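O-methyltransferase, putative (PDB 3DUW) probably catalyses the transfer of a methyl group from S-adenosyl-L-methionine to a hydroxyl oxygen of its acceptor substrate, and binds the by-product S-adenosyl-L-homocysteine. Local coordinates at residues 39-44 against 69-74; 61-66 against 87-92; 134-139 against 160-165. All blocks are in the same frame, centred on the assembly; numbering follows the deposited sequence.

Contact 1: residues 39-44 against 69-74. With SAH (S-adenosyl-L-homocysteine), chain C.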
# COMPACT_ATOMS: atom_id res chain seq x y z
N ALA A 39 13.87 -11.12 -15.30
CA ALA A 39 12.93 -10.01 -15.22
C ALA A 39 12.18 -10.09 -13.90
O ALA A 39 10.96 -10.25 -13.87
CB ALA A 39 11.95 -10.09 -16.39
N HIS A 40 12.92 -9.97 -12.80
CA HIS A 40 12.33 -10.04 -11.47
C HIS A 40 12.25 -8.69 -10.77
O HIS A 40 11.97 -8.64 -9.57
CB HIS A 40 13.10 -11.02 -10.58
CG HIS A 40 13.09 -12.44 -11.07
ND1 HIS A 40 12.12 -12.93 -11.91
CD2 HIS A 40 13.92 -13.48 -10.82
CE1 HIS A 40 12.35 -14.21 -12.16
NE2 HIS A 40 13.44 -14.56 -11.50
N ASP A 41 12.48 -7.61 -11.51
CA ASP A 41 12.40 -6.27 -10.92
C ASP A 41 10.95 -6.00 -10.53
O ASP A 41 10.03 -6.57 -11.12
CB ASP A 41 12.80 -5.17 -11.92
CG ASP A 41 13.91 -5.59 -12.87
OD1 ASP A 41 13.65 -6.47 -13.72
OD2 ASP A 41 15.02 -5.04 -12.78
N VAL A 42 10.73 -5.14 -9.55
CA VAL A 42 9.36 -4.79 -9.21
C VAL A 42 8.82 -4.09 -10.46
O VAL A 42 9.58 -3.56 -11.27
CB VAL A 42 9.26 -3.80 -8.02
CG1 VAL A 42 9.68 -4.50 -6.74
CG2 VAL A 42 10.11 -2.56 -8.28
N SER A 43 7.50 -4.11 -10.63
CA SER A 43 6.88 -3.44 -11.76
C SER A 43 6.96 -1.94 -11.52
O SER A 43 7.25 -1.50 -10.40
CB SER A 43 5.41 -3.84 -11.87
OG SER A 43 4.68 -3.28 -10.79
N PRO A 44 6.72 -1.13 -12.56
CA PRO A 44 6.79 0.32 -12.36
C PRO A 44 5.81 0.84 -11.30
O PRO A 44 6.15 1.70 -10.50
CB PRO A 44 6.47 0.87 -13.75
CG PRO A 44 7.03 -0.18 -14.66
CD PRO A 44 6.58 -1.46 -13.98
N GLY A 69 19.23 -5.47 -10.38
CA GLY A 69 19.87 -4.45 -11.16
C GLY A 69 19.69 -3.05 -10.57
O GLY A 69 20.07 -2.06 -11.17
N GLY A 70 19.10 -2.98 -9.38
CA GLY A 70 18.89 -1.70 -8.71
C GLY A 70 17.64 -0.94 -9.13
O GLY A 70 17.50 0.25 -8.81
N TYR A 71 16.73 -1.60 -9.84
CA TYR A 71 15.50 -0.93 -10.27
C TYR A 71 14.68 -0.49 -9.05
O TYR A 71 14.34 0.69 -8.93
CB TYR A 71 14.68 -1.87 -11.16
CG TYR A 71 13.47 -1.21 -11.78
CD1 TYR A 71 13.59 -0.33 -12.86
CD2 TYR A 71 12.20 -1.45 -11.27
CE1 TYR A 71 12.46 0.28 -13.41
CE2 TYR A 71 11.07 -0.85 -11.81
CZ TYR A 71 11.21 0.02 -12.88
OH TYR A 71 10.09 0.62 -13.39
N SER A 72 14.36 -1.41 -8.14
CA SER A 72 13.60 -1.03 -6.95
C SER A 72 14.41 -0.05 -6.11
O SER A 72 13.86 0.86 -5.50
CB SER A 72 13.28 -2.25 -6.10
OG SER A 72 14.47 -2.95 -5.75
N THR A 73 15.73 -0.26 -6.08
CA THR A 73 16.63 0.58 -5.30
C THR A 73 16.51 2.04 -5.70
O THR A 73 16.50 2.93 -4.85
CB THR A 73 18.08 0.13 -5.50
OG1 THR A 73 18.13 -1.29 -5.63
CG2 THR A 73 18.93 0.56 -4.32
N ILE A 74 16.43 2.29 -7.00
CA ILE A 74 16.30 3.65 -7.51
C ILE A 74 14.96 4.27 -7.07
O ILE A 74 14.91 5.43 -6.65
CB ILE A 74 16.44 3.67 -9.04
CG1 ILE A 74 17.90 3.36 -9.40
CG2 ILE A 74 16.01 5.01 -9.61
CD1 ILE A 74 18.13 3.03 -10.86
N SAH C . 14.06 -5.96 -5.61
CA SAH C . 14.80 -5.92 -6.92
CB SAH C . 14.93 -7.29 -7.49
CG SAH C . 15.68 -8.33 -6.68
SD SAH C . 15.42 -9.99 -7.45
C SAH C . 13.96 -5.06 -7.92
O SAH C . 12.87 -4.63 -7.56
OXT SAH C . 14.48 -4.84 -9.08
C5' SAH C . 16.06 -10.99 -6.17
C4' SAH C . 17.64 -10.75 -5.96
O4' SAH C . 17.91 -11.64 -4.88
C3' SAH C . 18.55 -11.23 -7.07
O3' SAH C . 19.36 -10.18 -7.59
C2' SAH C . 19.37 -12.39 -6.37
O2' SAH C . 20.68 -12.55 -6.91
C1' SAH C . 19.34 -11.96 -4.92
N9 SAH C . 19.60 -12.90 -4.00
C8 SAH C . 19.29 -14.24 -3.90
N7 SAH C . 19.73 -14.84 -2.84
C5 SAH C . 20.40 -13.81 -2.12
C6 SAH C . 21.10 -13.84 -0.86
N6 SAH C . 21.23 -14.94 -0.10
N1 SAH C . 21.64 -12.65 -0.46
C2 SAH C . 21.53 -11.50 -1.20
N3 SAH C . 20.88 -11.43 -2.41
C4 SAH C . 20.34 -12.62 -2.81
O HOH W 1 16.66 -4.50 -10.69
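The amino-acid end of the S-adenosyl-L-homocysteine pocket is built here, where D41 and V42 of a loop face Y71 and S72 at the start of a helix and the carboxylate of SAH lies between them. A single water acts as the shared joint. It donates to D41 OD2 at 2.7 Å and to SAH OXT, and accepts hydrogen bonds from the backbone N-H groups of G69 and Y71; four bonds fix its place, and by bridging D41 OD2 and SAH OXT it probably eases the repulsion between two nearby carboxylates. On the helix side SAH N donates to S72 OG over 3.0 Å; chi1 of 56° sets that hydroxyl between the backbone N and the carbonyl carbon, turned to the ligand, and E64 OE2 is its second partner. The Y71 ring stands almost perpendicular to the D41 carboxylate, the planes 84° apart. Its CE2 comes to 3.1 Å from V42 O, its CD2 packs at 3.8 Å on V42 CG2, and its OH reaches P44 CG at 3.4 Å. Around the contact, L25 and L29 of helix 23-34 cover Y71, W75 meets its ring edge-to-face, and F138 of strand 136-139 lies against V42 and S72.

Contact 2: residues 61-66 against 87-92. With SAH (S-adenosyl-L-homocysteine), chain C.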
# COMPACT_ATOMS: atom_id res chain seq x y z
N ASN A 61 16.67 6.10 6.49
CA ASN A 61 17.65 5.01 6.45
C ASN A 61 16.96 3.72 5.99
O ASN A 61 16.29 3.05 6.77
CB ASN A 61 18.28 4.83 7.83
CG ASN A 61 19.53 3.99 7.80
OD1 ASN A 61 20.30 4.04 6.84
ND2 ASN A 61 19.76 3.22 8.86
N ILE A 62 17.16 3.40 4.72
CA ILE A 62 16.53 2.24 4.10
C ILE A 62 17.44 1.04 3.92
O ILE A 62 18.60 1.17 3.52
CB ILE A 62 15.98 2.61 2.70
CG1 ILE A 62 15.00 3.79 2.81
CG2 ILE A 62 15.31 1.41 2.06
CD1 ILE A 62 14.50 4.29 1.47
N LEU A 63 16.90 -0.14 4.21
CA LEU A 63 17.63 -1.39 4.04
C LEU A 63 16.86 -2.23 3.03
O LEU A 63 15.66 -2.47 3.20
CB LEU A 63 17.72 -2.17 5.37
CG LEU A 63 18.25 -3.60 5.26
CD1 LEU A 63 19.70 -3.58 4.79
CD2 LEU A 63 18.15 -4.29 6.62
N GLU A 64 17.53 -2.64 1.97
CA GLU A 64 16.92 -3.48 0.94
C GLU A 64 17.68 -4.79 0.85
O GLU A 64 18.91 -4.80 0.86
CB GLU A 64 16.95 -2.78 -0.42
CG GLU A 64 16.47 -3.66 -1.56
CD GLU A 64 16.46 -2.92 -2.87
OE1 GLU A 64 17.56 -2.58 -3.37
OE2 GLU A 64 15.36 -2.67 -3.40
N ILE A 65 16.95 -5.89 0.78
CA ILE A 65 17.56 -7.21 0.66
C ILE A 65 17.13 -7.75 -0.70
O ILE A 65 15.96 -8.09 -0.91
CB ILE A 65 17.10 -8.15 1.79
CG1 ILE A 65 17.30 -7.48 3.15
CG2 ILE A 65 17.88 -9.45 1.72
CD1 ILE A 65 16.85 -8.31 4.34
N GLY A 66 18.08 -7.81 -1.63
CA GLY A 66 17.81 -8.28 -2.98
C GLY A 66 17.84 -7.09 -3.94
O GLY A 66 16.82 -6.43 -4.15
N VAL A 87 20.87 1.10 1.87
CA VAL A 87 21.89 0.06 1.92
C VAL A 87 21.17 -1.14 1.33
O VAL A 87 20.15 -1.58 1.86
CB VAL A 87 22.33 -0.26 3.36
CG1 VAL A 87 23.30 -1.43 3.35
CG2 VAL A 87 22.97 0.96 4.00
N THR A 88 21.69 -1.66 0.22
CA THR A 88 21.06 -2.80 -0.43
C THR A 88 22.03 -3.98 -0.54
O THR A 88 23.22 -3.80 -0.81
CB THR A 88 20.50 -2.39 -1.82
OG1 THR A 88 19.79 -3.49 -2.40
CG2 THR A 88 21.62 -1.94 -2.75
N LEU A 89 21.50 -5.18 -0.31
CA LEU A 89 22.29 -6.41 -0.31
C LEU A 89 22.06 -7.29 -1.53
O LEU A 89 20.92 -7.62 -1.87
CB LEU A 89 21.98 -7.19 0.97
CG LEU A 89 21.94 -6.32 2.24
CD1 LEU A 89 21.66 -7.20 3.45
CD2 LEU A 89 23.26 -5.58 2.41
N GLU A 90 23.15 -7.70 -2.17
CA GLU A 90 23.09 -8.54 -3.36
C GLU A 90 24.16 -9.63 -3.35
O GLU A 90 25.34 -9.35 -3.19
CB GLU A 90 23.24 -7.66 -4.60
CG GLU A 90 23.28 -8.40 -5.92
CD GLU A 90 22.10 -9.33 -6.09
OE1 GLU A 90 20.95 -8.88 -5.88
OE2 GLU A 90 22.32 -10.51 -6.45
N ALA A 91 23.73 -10.88 -3.54
CA ALA A 91 24.64 -12.02 -3.53
C ALA A 91 25.49 -12.17 -4.79
O ALA A 91 26.64 -12.59 -4.72
CB ALA A 91 23.87 -13.29 -3.27
N SER A 92 24.91 -11.85 -5.94
CA SER A 92 25.63 -11.98 -7.21
C SER A 92 26.56 -10.80 -7.48
O SER A 92 26.13 -9.65 -7.50
CB SER A 92 24.63 -12.12 -8.36
OG SER A 92 25.28 -11.97 -9.61
N SAH C . 14.06 -5.96 -5.61
CA SAH C . 14.80 -5.92 -6.92
CB SAH C . 14.93 -7.29 -7.49
CG SAH C . 15.68 -8.33 -6.68
SD SAH C . 15.42 -9.99 -7.45
C SAH C . 13.96 -5.06 -7.92
O SAH C . 12.87 -4.63 -7.56
OXT SAH C . 14.48 -4.84 -9.08
C5' SAH C . 16.06 -10.99 -6.17
C4' SAH C . 17.64 -10.75 -5.96
O4' SAH C . 17.91 -11.64 -4.88
C3' SAH C . 18.55 -11.23 -7.07
O3' SAH C . 19.36 -10.18 -7.59
C2' SAH C . 19.37 -12.39 -6.37
O2' SAH C . 20.68 -12.55 -6.91
C1' SAH C . 19.34 -11.96 -4.92
N9 SAH C . 19.60 -12.90 -4.00
C8 SAH C . 19.29 -14.24 -3.90
N7 SAH C . 19.73 -14.84 -2.84
C5 SAH C . 20.40 -13.81 -2.12
C6 SAH C . 21.10 -13.84 -0.86
N6 SAH C . 21.23 -14.94 -0.10
N1 SAH C . 21.64 -12.65 -0.46
C2 SAH C . 21.53 -11.50 -1.20
N3 SAH C . 20.88 -11.43 -2.41
C4 SAH C . 20.34 -12.62 -2.81
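A beta-alpha-beta crossover in the Rossmann-like fold of class I methyltransferases brings strand 61-65 beside strand 85-90, parallel to it, and the ligand is bound where the two strands end. The axes of the two short strand segments come within 4.6 Å and differ in direction by 11°. A regular ladder joins them: V87 N donates to I62 O, E64 N to V87 O, L89 N to E64 O and, just past the strand, G66 N to L89 O at 2.9 Å, this last donor lying in the carbonyl plane.

On one face E64 and T88 run side by side and point the same way. T88 OG1 gives its proton to the anti lone pair of E64 OE1 over 2.6 Å, while T73 OG1 also bonds to OE1 and helix 71-77 holds OE2 as well, so the buried carboxylate is gripped from strand and helix together. The other face is apolar: L63 CD1 and L89 CD1 approach to 4.3 Å, and helix 119-128 covers them through L123.

Beyond the ladder, G66 O accepts SAH N at 3.2 Å. E90 departs from an extended shape, its chain bending at chi2 (53°), and this turns its carboxylate to the ribose in a two-pronged grip: SAH O3' donates to E90 OE1 at 2.7 Å and SAH O2' to E90 OE2 at 2.7 Å.

Contact 3: residues 134-139 against 160-165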
# COMPACT_ATOMS: atom_id res chain seq x y z
N PHE A 134 17.30 1.04 10.82
CA PHE A 134 16.66 1.29 9.53
C PHE A 134 15.18 1.58 9.74
O PHE A 134 14.49 0.86 10.47
CB PHE A 134 16.85 0.07 8.63
CG PHE A 134 18.28 -0.16 8.24
CD1 PHE A 134 18.90 0.65 7.30
CD2 PHE A 134 19.02 -1.17 8.84
CE1 PHE A 134 20.24 0.46 6.96
CE2 PHE A 134 20.36 -1.37 8.51
CZ PHE A 134 20.97 -0.55 7.57
N ASP A 135 14.70 2.64 9.10
CA ASP A 135 13.30 3.06 9.22
C ASP A 135 12.38 2.38 8.20
O ASP A 135 11.17 2.38 8.38
CB ASP A 135 13.16 4.57 9.03
CG ASP A 135 14.30 5.36 9.65
OD1 ASP A 135 14.58 5.16 10.84
OD2 ASP A 135 14.91 6.18 8.93
N PHE A 136 12.96 1.83 7.14
CA PHE A 136 12.18 1.19 6.08
C PHE A 136 13.01 0.02 5.56
O PHE A 136 14.17 0.19 5.19
CB PHE A 136 11.92 2.22 4.98
CG PHE A 136 10.91 1.79 3.96
CD1 PHE A 136 11.23 0.85 2.98
CD2 PHE A 136 9.64 2.34 3.95
CE1 PHE A 136 10.30 0.47 2.02
CE2 PHE A 136 8.70 1.97 2.99
CZ PHE A 136 9.03 1.03 2.02
N ILE A 137 12.41 -1.17 5.54
CA ILE A 137 13.11 -2.37 5.10
C ILE A 137 12.31 -3.11 4.02
O ILE A 137 11.14 -3.45 4.22
CB ILE A 137 13.36 -3.31 6.30
CG1 ILE A 137 14.11 -2.53 7.40
CG2 ILE A 137 14.15 -4.53 5.87
CD1 ILE A 137 14.29 -3.29 8.69
N PHE A 138 12.95 -3.35 2.88
CA PHE A 138 12.32 -4.04 1.76
C PHE A 138 12.98 -5.40 1.59
O PHE A 138 14.17 -5.48 1.28
CB PHE A 138 12.48 -3.20 0.48
CG PHE A 138 11.81 -3.79 -0.74
CD1 PHE A 138 10.53 -4.32 -0.66
CD2 PHE A 138 12.46 -3.79 -1.97
CE1 PHE A 138 9.90 -4.84 -1.79
CE2 PHE A 138 11.84 -4.31 -3.10
CZ PHE A 138 10.55 -4.84 -3.02
N ILE A 139 12.21 -6.45 1.83
CA ILE A 139 12.71 -7.82 1.72
C ILE A 139 12.28 -8.36 0.36
O ILE A 139 11.10 -8.64 0.14
CB ILE A 139 12.15 -8.70 2.86
CG1 ILE A 139 12.48 -8.05 4.21
CG2 ILE A 139 12.74 -10.09 2.77
CD1 ILE A 139 11.92 -8.79 5.41
N GLY A 160 8.33 1.93 14.80
CA GLY A 160 7.82 2.70 13.68
C GLY A 160 8.38 2.25 12.35
O GLY A 160 7.90 2.68 11.30
N THR A 161 9.38 1.38 12.37
CA THR A 161 9.97 0.87 11.13
C THR A 161 8.93 0.16 10.28
O THR A 161 8.09 -0.59 10.78
CB THR A 161 11.12 -0.12 11.42
OG1 THR A 161 12.25 0.60 11.92
CG2 THR A 161 11.52 -0.87 10.16
N VAL A 162 8.98 0.42 8.97
CA VAL A 162 8.07 -0.21 8.03
C VAL A 162 8.83 -1.33 7.32
O VAL A 162 9.98 -1.15 6.92
CB VAL A 162 7.59 0.80 6.96
CG1 VAL A 162 6.79 0.08 5.87
CG2 VAL A 162 6.74 1.88 7.61
N ILE A 163 8.19 -2.49 7.21
CA ILE A 163 8.79 -3.63 6.53
C ILE A 163 7.86 -4.07 5.41
O ILE A 163 6.67 -4.30 5.63
CB ILE A 163 8.98 -4.83 7.49
CG1 ILE A 163 9.92 -4.45 8.64
CG2 ILE A 163 9.54 -6.03 6.72
CD1 ILE A 163 10.00 -5.50 9.74
N ILE A 164 8.39 -4.14 4.19
CA ILE A 164 7.61 -4.59 3.05
C ILE A 164 8.25 -5.88 2.57
O ILE A 164 9.46 -5.93 2.34
CB ILE A 164 7.66 -3.59 1.87
CG1 ILE A 164 6.95 -2.29 2.25
CG2 ILE A 164 7.02 -4.22 0.64
CD1 ILE A 164 5.46 -2.43 2.45
N GLY A 165 7.43 -6.93 2.45
CA GLY A 165 7.92 -8.21 1.95
C GLY A 165 7.22 -8.46 0.63
O GLY A 165 6.00 -8.59 0.59
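F136 and F138 lean across the strand boundary onto V162 and I164, and the turn of their rings against these branched aliphatic chains shapes one face of the contact between strands 136-139 and 162-166, neighbours in the parallel part of the Rossmann-like sheet. The F136 ring bridges two residues along the neighbouring strand: CE2 lies 3.9 Å from V162 CG1, and CZ lies 3.9 Å from I164 CG1. The methyl CG1 of V162 and the methylene CG1 of I164 both approach it obliquely. F138 is thrown outward from its strand, CG anti to the backbone N (chi1 -178°), and touches I164 through ring atom CD1, which reaches I164 CG2 at 3.7 Å. I164 thus serves both aromatics, one branch each: CG1 for F136, CG2 for F138. F138 also touches the bound SAH.

On the other face I139 CD1 meets I163 CG2 at 3.9 Å; near the start of the strands I137 CD1 rests 4.0 Å from T161 CG2. Between the two layers of side chains, four bonds join the backbones, V162 N to D135 O, I137 N to V162 O, I164 N to I137 O and I139 N to I164 O. In the first the donor stands 37° above the carbonyl plane of D135 rather than on a lone pair.

Helix 44-57 covers the F136 and I164 face through L53, and I56 of the second subunit packs on V162. Helix 146-155, the crossover of this beta-alpha-beta unit, lies on I137 and I163 through A153, while strands 61-65 and 214-221 flank the pair in the sheet.

Overall arrangement
Read from the N terminus, contact 1 opens first: the loop at 39-44 is followed by helix 44-57 and strand 61-65 before 69-74 closes it. Contact 2 opens inside that span, at 61-66, and closes at 87-92, so the two cross along the chain; they meet at the E64 side chain. Contact 3 comes afterwards in series, closing the loop from 134-139 to 160-165 around helix 146-155. Strands 61-65 and 136-139 are neighbours, which sets contacts 2 and 3 into one sheet, while contact 3 meets contact 1 through F138. Together they tie the central strands to the helix and loop that flank the amino-acid end of the ligand.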